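Local coordinates for protein EvdO1 (Micromonospora carbonacea, PDB 4XBZ) that probably acts as a metal- and 2-oxoglutarate-dependent oxygenase of the PhyH family, catalysing an oxidative cyclization in orthosomycin antibiotic biosynthesis, at residues M120-P125 and I257-R262; L127-E132 and E302-Q307. All coordinates share one frame; numbering follows the deposited sequence.

From the N terminus, the chain first passes the place where helix 116-121 runs into a turn (120-125), then helix 125-134 (127-132), then, after most of the beta core, strand 256-263 (257-262) and finally the loop beyond helix 275-293 (302-307). Contact 1 closes a loop of 131 residues and contact 2 one of 169; because their segments alternate, the two loops cross. Contact 1 ties the helical turn to the large mixed sheet, and contact 2 straps the loop after helix 275-293 to helix 125-134. Their centres are about 10 Å apart, and Y261 meets M131 where they touch, Y261 CD1 to M131 SD 3.4 Å.

Contact 1 (M120-P125 and I257-R262); sequences MLAGHP and IYFEYR
F259 reaches from strand 256-263 to L121 and A122, where helix 116-121 runs into a turn, and touches both with the far end of its ring. Atom CE2 of F259 lies 3.6 Å from CA of A122, while the methyl CB of A122 is 3.9 Å from CZ of the same ring. L121 meets the ring through its branch point, CG to F259 CE2 at 3.9 Å, and the two side chains cross obliquely. With CG of F259 anti to its carbonyl carbon (chi1 -61°), the ring extends from the strand to the backbone of A122. L121 has CG anti to the backbone N (chi1 175°), which brings the branch point to the F259 ring and sends CD2 on to CD1 of I257, tip to tip at 4.1 Å. I257, F259 and Y261, every second residue of the strand, thus point at the same turn. Y261 makes the polar link through one water, which donates to O of A122 at 2.7 Å and is hydrogen-bonded to OH of Y261 at 2.9 Å. The turn, type I from L121 to H124, is closed by H124 N to L121 O. Farther along the strand, E260 and R262 form a salt bridge, R262 NE to E260 OE1 at 2.6 Å, and R262 NH2 and NH1 donate to O of A163 and O of G164. V72 of helix 66-86 touches both L121 and I257. With no direct hydrogen bond between them, the segments are joined by apolar side-chain contacts and one bridging water; the side chain of F259 is about 13 Å from the nickel, so the contact belongs to the core of the double-stranded beta helix fold rather than to the metal's ligands.

Contact 2 (L127-E132 and E302-Q307); sequences LLRIME and EPFDYQ
The backbone O of E302 is gripped by both terminal nitrogens of R129, NH2 at 2.9 Å and NH1 at 3.0 Å. The guanidinium meets it end-on with the oxygen close to its own plane; NH2 lies in the carbonyl plane, whereas NH1 is tilted 33° from it. A bend at chi3 (-86°) turns the arginine toward the loop, and the fork fixes the rotation of its flat end. NH1 also donates to a water that accepts from N of D305, so one arginine holds the loop at two points.

Between these polar ties and E132 lies F304. Its CG is anti to the backbone N (chi1 -179°), and the ring is laid against the helix with L128 CB over one face, 3.7 Å from the centroid, in a CH-pi contact. CD1 of L128 reaches CD2 of F304 at 3.6 Å, the two side chains crossing at about a right angle. Y306 N lies over the opposite face. R129 CG comes to the ring edge at CD1 of F304, 3.7 Å away, and CB of E132 approaches CE1 obliquely. E132 OE2 accepts from two waters, one donating also to D305 O and the other accepting from Q307 N, while Q307 NE2 binds D305 OD1 at 3.0 Å in a nearly straight bond that braces the loop.

E132 OE1 has a weak hydrogen bond to T50 OG1 of the second subunit. Around this strap, L128 and F304 both pack on I289 of helix 275-293, and L139 of strand 139-147 touches E132 and F304. L128 also meets Y261 of strand 256-263, placing helix 125-134 between the late loop and the large sheet.

Contact 1 (M120-P125 and I257-R262)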
ATOM      1  N   MET A 120       8.883  23.280   1.759  1.00 35.17           N
ATOM      2  CA  MET A 120       7.777  23.350   0.813  1.00 34.13           C
ATOM      3  C   MET A 120       7.771  22.142  -0.135  1.00 32.35           C
ATOM      4  O   MET A 120       6.706  21.648  -0.532  1.00 30.95           O
ATOM      5  CB  MET A 120       7.839  24.663   0.021  1.00 37.79           C
ATOM      6  CG  MET A 120       7.675  25.926   0.902  1.00 41.35           C
ATOM      7  SD  MET A 120       7.148  27.433   0.035  1.00 44.61           S
ATOM      8  CE  MET A 120       8.524  27.695  -1.091  1.00 34.51           C
ATOM      9  N   LEU A 121       8.963  21.668  -0.493  1.00 33.79           N
ATOM     10  CA  LEU A 121       9.089  20.444  -1.282  1.00 30.65           C
ATOM     11  C   LEU A 121       8.461  19.291  -0.498  1.00 30.26           C
ATOM     12  O   LEU A 121       7.825  18.406  -1.071  1.00 31.82           O
ATOM     13  CB  LEU A 121      10.560  20.147  -1.614  1.00 31.11           C
ATOM     14  CG  LEU A 121      10.888  18.822  -2.335  1.00 32.90           C
ATOM     15  CD1 LEU A 121      10.166  18.714  -3.678  1.00 22.08           C
ATOM     16  CD2 LEU A 121      12.400  18.661  -2.523  1.00 25.41           C
ATOM     17  N   ALA A 122       8.611  19.331   0.824  1.00 27.26           N
ATOM     18  CA  ALA A 122       8.096  18.276   1.674  1.00 29.15           C
ATOM     19  C   ALA A 122       6.572  18.300   1.748  1.00 27.96           C
ATOM     20  O   ALA A 122       5.970  17.365   2.256  1.00 31.04           O
ATOM     21  CB  ALA A 122       8.714  18.366   3.079  1.00 23.33           C
ATOM     22  N   GLY A 123       5.949  19.353   1.227  1.00 29.97           N
ATOM     23  CA  GLY A 123       4.496  19.409   1.128  1.00 25.96           C
ATOM     24  C   GLY A 123       3.967  19.284  -0.291  1.00 28.27           C
ATOM     25  O   GLY A 123       2.793  19.538  -0.548  1.00 28.29           O
ATOM     26  N   HIS A 124       4.850  18.910  -1.216  1.00 30.76           N
ATOM     27  CA  HIS A 124       4.515  18.777  -2.638  1.00 29.03           C
ATOM     28  C   HIS A 124       3.377  17.781  -2.852  1.00 32.63           C
ATOM     29  O   HIS A 124       3.538  16.590  -2.579  1.00 30.44           O
ATOM     30  CB  HIS A 124       5.758  18.347  -3.427  1.00 30.33           C
ATOM     31  CG  HIS A 124       5.613  18.437  -4.918  1.00 34.20           C
ATOM     32  ND1 HIS A 124       4.583  17.833  -5.611  1.00 34.53           N
ATOM     33  CD2 HIS A 124       6.393  19.035  -5.852  1.00 30.22           C
ATOM     34  CE1 HIS A 124       4.728  18.064  -6.904  1.00 32.93           C
ATOM     35  NE2 HIS A 124       5.819  18.788  -7.078  1.00 36.42           N
ATOM     36  N   PRO A 125       2.236  18.268  -3.376  1.00 31.51           N
ATOM     37  CA  PRO A 125       0.971  17.529  -3.455  1.00 30.48           C
ATOM     38  C   PRO A 125       1.012  16.309  -4.384  1.00 33.12           C
ATOM     39  O   PRO A 125       0.276  15.358  -4.118  1.00 29.32           O
ATOM     40  CB  PRO A 125      -0.012  18.581  -3.980  1.00 33.78           C
ATOM     41  CG  PRO A 125       0.848  19.531  -4.765  1.00 28.35           C
ATOM     42  CD  PRO A 125       2.152  19.583  -4.042  1.00 30.46           C
ATOM     43  N   ILE A 257      17.878  14.471  -2.494  1.00 24.98           N
ATOM     44  CA  ILE A 257      17.110  14.749  -1.286  1.00 25.02           C
ATOM     45  C   ILE A 257      16.187  13.569  -0.985  1.00 22.74           C
ATOM     46  O   ILE A 257      15.357  13.214  -1.825  1.00 22.58           O
ATOM     47  CB  ILE A 257      16.276  16.038  -1.437  1.00 27.64           C
ATOM     48  CG1 ILE A 257      17.168  17.268  -1.326  1.00 27.77           C
ATOM     49  CG2 ILE A 257      15.190  16.123  -0.377  1.00 27.34           C
ATOM     50  CD1 ILE A 257      16.437  18.554  -1.629  1.00 28.02           C
ATOM     51  N   TYR A 258      16.358  12.961   0.194  1.00 20.17           N
ATOM     52  CA  TYR A 258      15.591  11.776   0.603  1.00 23.40           C
ATOM     53  C   TYR A 258      14.586  12.104   1.690  1.00 24.54           C
ATOM     54  O   TYR A 258      14.953  12.565   2.776  1.00 25.25           O
ATOM     55  CB  TYR A 258      16.500  10.643   1.120  1.00 18.31           C
ATOM     56  CG  TYR A 258      17.285   9.924   0.043  1.00 27.22           C
ATOM     57  CD1 TYR A 258      16.694   8.927  -0.737  1.00 24.69           C
ATOM     58  CD2 TYR A 258      18.622  10.240  -0.197  1.00 26.89           C
ATOM     59  CE1 TYR A 258      17.411   8.264  -1.729  1.00 25.48           C
ATOM     60  CE2 TYR A 258      19.342   9.590  -1.194  1.00 31.52           C
ATOM     61  CZ  TYR A 258      18.733   8.599  -1.961  1.00 29.64           C
ATOM     62  OH  TYR A 258      19.461   7.952  -2.952  1.00 27.38           O
ATOM     63  N   PHE A 259      13.323  11.836   1.382  1.00 24.40           N
ATOM     64  CA  PHE A 259      12.233  11.797   2.355  1.00 22.12           C
ATOM     65  C   PHE A 259      11.774  10.355   2.605  1.00 23.29           C
ATOM     66  O   PHE A 259      11.280   9.723   1.672  1.00 24.19           O
ATOM     67  CB  PHE A 259      11.030  12.590   1.847  1.00 21.61           C
ATOM     68  CG  PHE A 259      11.292  14.042   1.603  1.00 25.18           C
ATOM     69  CD1 PHE A 259      12.329  14.710   2.247  1.00 26.57           C
ATOM     70  CD2 PHE A 259      10.457  14.758   0.755  1.00 24.72           C
ATOM     71  CE1 PHE A 259      12.537  16.060   2.016  1.00 28.13           C
ATOM     72  CE2 PHE A 259      10.660  16.102   0.518  1.00 25.52           C
ATOM     73  CZ  PHE A 259      11.696  16.758   1.145  1.00 26.17           C
ATOM     74  N   GLU A 260      11.912   9.831   3.826  1.00 24.56           N
ATOM     75  CA  GLU A 260      11.232   8.569   4.174  1.00 24.79           C
ATOM     76  C   GLU A 260       9.833   8.796   4.752  1.00 26.85           C
ATOM     77  O   GLU A 260       9.565   9.799   5.412  1.00 26.78           O
ATOM     78  CB  GLU A 260      12.024   7.723   5.173  1.00 24.06           C
ATOM     79  CG  GLU A 260      11.462   6.286   5.291  1.00 23.74           C
ATOM     80  CD  GLU A 260      11.887   5.545   6.570  1.00 29.84           C
ATOM     81  OE1 GLU A 260      11.332   5.826   7.668  1.00 25.55           O
ATOM     82  OE2 GLU A 260      12.766   4.663   6.476  1.00 26.92           O
ATOM     83  N   TYR A 261       8.943   7.851   4.471  1.00 25.82           N
ATOM     84  CA  TYR A 261       7.592   7.856   5.004  1.00 23.13           C
ATOM     85  C   TYR A 261       7.293   6.493   5.602  1.00 25.00           C
ATOM     86  O   TYR A 261       7.812   5.494   5.119  1.00 25.13           O
ATOM     87  CB  TYR A 261       6.584   8.188   3.909  1.00 24.08           C
ATOM     88  CG  TYR A 261       6.809   9.531   3.260  1.00 25.75           C
ATOM     89  CD1 TYR A 261       7.631   9.655   2.149  1.00 23.54           C
ATOM     90  CD2 TYR A 261       6.208  10.684   3.769  1.00 27.90           C
ATOM     91  CE1 TYR A 261       7.842  10.876   1.541  1.00 25.34           C
ATOM     92  CE2 TYR A 261       6.417  11.918   3.175  1.00 28.49           C
ATOM     93  CZ  TYR A 261       7.239  12.007   2.059  1.00 29.69           C
ATOM     94  OH  TYR A 261       7.456  13.225   1.462  1.00 27.79           O
ATOM     95  N   ARG A 262       6.494   6.465   6.669  1.00 25.76           N
ATOM     96  CA  ARG A 262       5.962   5.224   7.238  1.00 21.06           C
ATOM     97  C   ARG A 262       4.492   5.413   7.632  1.00 24.64           C
ATOM     98  O   ARG A 262       4.029   6.541   7.796  1.00 25.00           O
ATOM     99  CB  ARG A 262       6.765   4.789   8.465  1.00 22.28           C
ATOM    100  CG  ARG A 262       8.218   4.529   8.207  1.00 23.61           C
ATOM    101  CD  ARG A 262       8.965   4.033   9.454  1.00 22.86           C
ATOM    102  NE  ARG A 262      10.399   3.949   9.191  1.00 22.92           N
ATOM    103  CZ  ARG A 262      11.169   2.889   9.438  1.00 30.44           C
ATOM    104  NH1 ARG A 262      10.661   1.789   9.993  1.00 25.94           N
ATOM    105  NH2 ARG A 262      12.464   2.938   9.133  1.00 27.18           N
TER
HETATM  106  O   HOH W   1       6.920  15.200   3.510  1.00 26.86           O

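Contact 2 (L127-E132 and E302-Q307)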
ATOM      1  N   LEU A 127       3.830  14.463  -4.867  1.00 30.61           N
ATOM      2  CA  LEU A 127       4.604  13.556  -4.021  1.00 30.05           C
ATOM      3  C   LEU A 127       3.714  12.896  -2.949  1.00 29.56           C
ATOM      4  O   LEU A 127       3.658  11.663  -2.836  1.00 29.45           O
ATOM      5  CB  LEU A 127       5.769  14.310  -3.375  1.00 27.94           C
ATOM      6  CG  LEU A 127       6.648  13.589  -2.355  1.00 28.05           C
ATOM      7  CD1 LEU A 127       7.163  12.270  -2.896  1.00 27.95           C
ATOM      8  CD2 LEU A 127       7.822  14.484  -1.897  1.00 32.21           C
ATOM      9  N   LEU A 128       3.000  13.717  -2.187  1.00 29.41           N
ATOM     10  CA  LEU A 128       2.166  13.227  -1.083  1.00 31.62           C
ATOM     11  C   LEU A 128       0.939  12.393  -1.526  1.00 29.41           C
ATOM     12  O   LEU A 128       0.562  11.436  -0.849  1.00 26.78           O
ATOM     13  CB  LEU A 128       1.707  14.402  -0.235  1.00 29.29           C
ATOM     14  CG  LEU A 128       2.826  15.176   0.449  1.00 28.27           C
ATOM     15  CD1 LEU A 128       2.257  16.435   1.088  1.00 29.53           C
ATOM     16  CD2 LEU A 128       3.509  14.302   1.499  1.00 32.20           C
ATOM     17  N   ARG A 129       0.338  12.733  -2.665  1.00 28.12           N
ATOM     18  CA  ARG A 129      -0.774  11.931  -3.165  1.00 32.46           C
ATOM     19  C   ARG A 129      -0.303  10.560  -3.632  1.00 30.31           C
ATOM     20  O   ARG A 129      -1.059   9.581  -3.535  1.00 28.79           O
ATOM     21  CB  ARG A 129      -1.524  12.650  -4.295  1.00 28.48           C
ATOM     22  CG  ARG A 129      -2.549  13.646  -3.755  1.00 33.73           C
ATOM     23  CD  ARG A 129      -3.632  14.002  -4.771  1.00 33.73           C
ATOM     24  NE  ARG A 129      -3.242  15.089  -5.664  1.00 38.61           N
ATOM     25  CZ  ARG A 129      -3.183  16.371  -5.308  1.00 40.84           C
ATOM     26  NH1 ARG A 129      -3.469  16.741  -4.063  1.00 35.81           N
ATOM     27  NH2 ARG A 129      -2.825  17.290  -6.199  1.00 40.27           N
ATOM     28  N   ILE A 130       0.929  10.487  -4.138  1.00 25.43           N
ATOM     29  CA  ILE A 130       1.511   9.200  -4.492  1.00 25.58           C
ATOM     30  C   ILE A 130       1.788   8.398  -3.232  1.00 27.10           C
ATOM     31  O   ILE A 130       1.403   7.226  -3.143  1.00 24.34           O
ATOM     32  CB  ILE A 130       2.820   9.332  -5.278  1.00 30.69           C
ATOM     33  CG1 ILE A 130       2.563   9.898  -6.674  1.00 27.86           C
ATOM     34  CG2 ILE A 130       3.510   7.971  -5.359  1.00 23.68           C
ATOM     35  CD1 ILE A 130       3.833  10.383  -7.362  1.00 30.09           C
ATOM     36  N   MET A 131       2.468   9.034  -2.273  1.00 23.71           N
ATOM     37  CA  MET A 131       2.745   8.427  -0.974  1.00 22.71           C
ATOM     38  C   MET A 131       1.480   7.928  -0.296  1.00 23.05           C
ATOM     39  O   MET A 131       1.460   6.834   0.263  1.00 23.27           O
ATOM     40  CB  MET A 131       3.471   9.414  -0.045  1.00 26.06           C
ATOM     41  CG  MET A 131       4.960   9.613  -0.373  1.00 31.04           C
ATOM     42  SD  MET A 131       5.935   8.083  -0.290  1.00 36.84           S
ATOM     43  CE  MET A 131       5.864   7.548  -1.990  1.00 36.22           C
ATOM     44  N   GLU A 132       0.421   8.723  -0.355  1.00 23.31           N
ATOM     45  CA  GLU A 132      -0.835   8.308   0.249  1.00 25.14           C
ATOM     46  C   GLU A 132      -1.390   7.039  -0.381  1.00 26.54           C
ATOM     47  O   GLU A 132      -1.974   6.229   0.323  1.00 27.56           O
ATOM     48  CB  GLU A 132      -1.890   9.404   0.161  1.00 27.20           C
ATOM     49  CG  GLU A 132      -2.930   9.247   1.252  1.00 31.28           C
ATOM     50  CD  GLU A 132      -4.338   9.531   0.787  1.00 40.56           C
ATOM     51  OE1 GLU A 132      -4.596   9.399  -0.433  1.00 44.00           O
ATOM     52  OE2 GLU A 132      -5.180   9.896   1.651  1.00 40.25           O
ATOM     53  N   GLU A 302      -3.423  22.065  -6.535  1.00 41.86           N
ATOM     54  CA  GLU A 302      -4.409  21.461  -5.650  1.00 46.35           C
ATOM     55  C   GLU A 302      -3.692  20.787  -4.471  1.00 44.83           C
ATOM     56  O   GLU A 302      -3.191  19.668  -4.592  1.00 42.26           O
ATOM     57  CB  GLU A 302      -5.273  20.453  -6.411  1.00 43.28           C
ATOM     58  CG  GLU A 302      -6.433  19.895  -5.601  1.00 53.98           C
ATOM     59  CD  GLU A 302      -7.155  20.966  -4.793  1.00 58.40           C
ATOM     60  OE1 GLU A 302      -7.770  21.871  -5.406  1.00 62.16           O
ATOM     61  OE2 GLU A 302      -7.107  20.898  -3.544  1.00 55.62           O
ATOM     62  N   PRO A 303      -3.649  21.474  -3.324  1.00 44.32           N
ATOM     63  CA  PRO A 303      -2.839  21.073  -2.164  1.00 40.01           C
ATOM     64  C   PRO A 303      -3.284  19.763  -1.534  1.00 40.82           C
ATOM     65  O   PRO A 303      -4.493  19.478  -1.468  1.00 40.70           O
ATOM     66  CB  PRO A 303      -3.030  22.234  -1.182  1.00 38.98           C
ATOM     67  CG  PRO A 303      -4.328  22.850  -1.563  1.00 41.91           C
ATOM     68  CD  PRO A 303      -4.480  22.658  -3.044  1.00 46.97           C
ATOM     69  N   PHE A 304      -2.314  18.976  -1.074  1.00 33.41           N
ATOM     70  CA  PHE A 304      -2.611  17.688  -0.452  1.00 34.92           C
ATOM     71  C   PHE A 304      -3.532  17.817   0.770  1.00 33.45           C
ATOM     72  O   PHE A 304      -3.298  18.631   1.674  1.00 33.57           O
ATOM     73  CB  PHE A 304      -1.319  16.966  -0.057  1.00 32.01           C
ATOM     74  CG  PHE A 304      -1.547  15.610   0.566  1.00 32.51           C
ATOM     75  CD1 PHE A 304      -2.172  14.595  -0.150  1.00 33.38           C
ATOM     76  CD2 PHE A 304      -1.131  15.347   1.860  1.00 31.64           C
ATOM     77  CE1 PHE A 304      -2.387  13.355   0.415  1.00 28.52           C
ATOM     78  CE2 PHE A 304      -1.340  14.102   2.426  1.00 31.23           C
ATOM     79  CZ  PHE A 304      -1.964  13.108   1.704  1.00 30.09           C
ATOM     80  N   ASP A 305      -4.578  16.994   0.772  1.00 34.49           N
ATOM     81  CA  ASP A 305      -5.563  16.931   1.849  1.00 31.20           C
ATOM     82  C   ASP A 305      -5.235  15.768   2.787  1.00 34.15           C
ATOM     83  O   ASP A 305      -5.635  14.624   2.531  1.00 32.92           O
ATOM     84  CB  ASP A 305      -6.980  16.772   1.261  1.00 33.16           C
ATOM     85  CG  ASP A 305      -8.085  16.877   2.318  1.00 39.21           C
ATOM     86  OD1 ASP A 305      -7.864  17.499   3.380  1.00 37.88           O
ATOM     87  OD2 ASP A 305      -9.190  16.342   2.085  1.00 42.87           O
ATOM     88  N   TYR A 306      -4.512  16.059   3.869  1.00 32.17           N
ATOM     89  CA  TYR A 306      -4.048  15.021   4.802  1.00 30.98           C
ATOM     90  C   TYR A 306      -5.152  14.590   5.788  1.00 31.93           C
ATOM     91  O   TYR A 306      -5.549  15.349   6.666  1.00 34.56           O
ATOM     92  CB  TYR A 306      -2.817  15.515   5.560  1.00 23.14           C
ATOM     93  CG  TYR A 306      -2.183  14.502   6.493  1.00 26.89           C
ATOM     94  CD1 TYR A 306      -1.875  13.207   6.076  1.00 24.62           C
ATOM     95  CD2 TYR A 306      -1.864  14.857   7.791  1.00 25.47           C
ATOM     96  CE1 TYR A 306      -1.272  12.288   6.961  1.00 24.23           C
ATOM     97  CE2 TYR A 306      -1.271  13.972   8.669  1.00 25.45           C
ATOM     98  CZ  TYR A 306      -0.970  12.695   8.271  1.00 27.92           C
ATOM     99  OH  TYR A 306      -0.371  11.852   9.198  1.00 23.16           O
ATOM    100  N   GLN A 307      -5.626  13.361   5.642  1.00 30.86           N
ATOM    101  CA  GLN A 307      -6.792  12.888   6.395  1.00 31.57           C
ATOM    102  C   GLN A 307      -6.595  11.474   6.934  1.00 29.61           C
ATOM    103  O   GLN A 307      -7.103  10.518   6.376  1.00 26.21           O
ATOM    104  CB  GLN A 307      -8.056  12.924   5.515  1.00 29.91           C
ATOM    105  CG  GLN A 307      -8.490  14.330   5.062  1.00 37.08           C
ATOM    106  CD  GLN A 307      -8.925  15.227   6.224  1.00 42.41           C
ATOM    107  OE1 GLN A 307      -9.320  14.742   7.289  1.00 44.73           O
ATOM    108  NE2 GLN A 307      -8.838  16.543   6.024  1.00 36.30           N
TER
HETATM  109  O   HOH W   2      -5.270  15.495  -1.869  1.00 37.79           O
HETATM  110  O   HOH W   3      -4.481  11.271   4.102  1.00 27.71           O
HETATM  111  O   HOH W   4      -6.713  12.478   1.303  1.00 33.64           O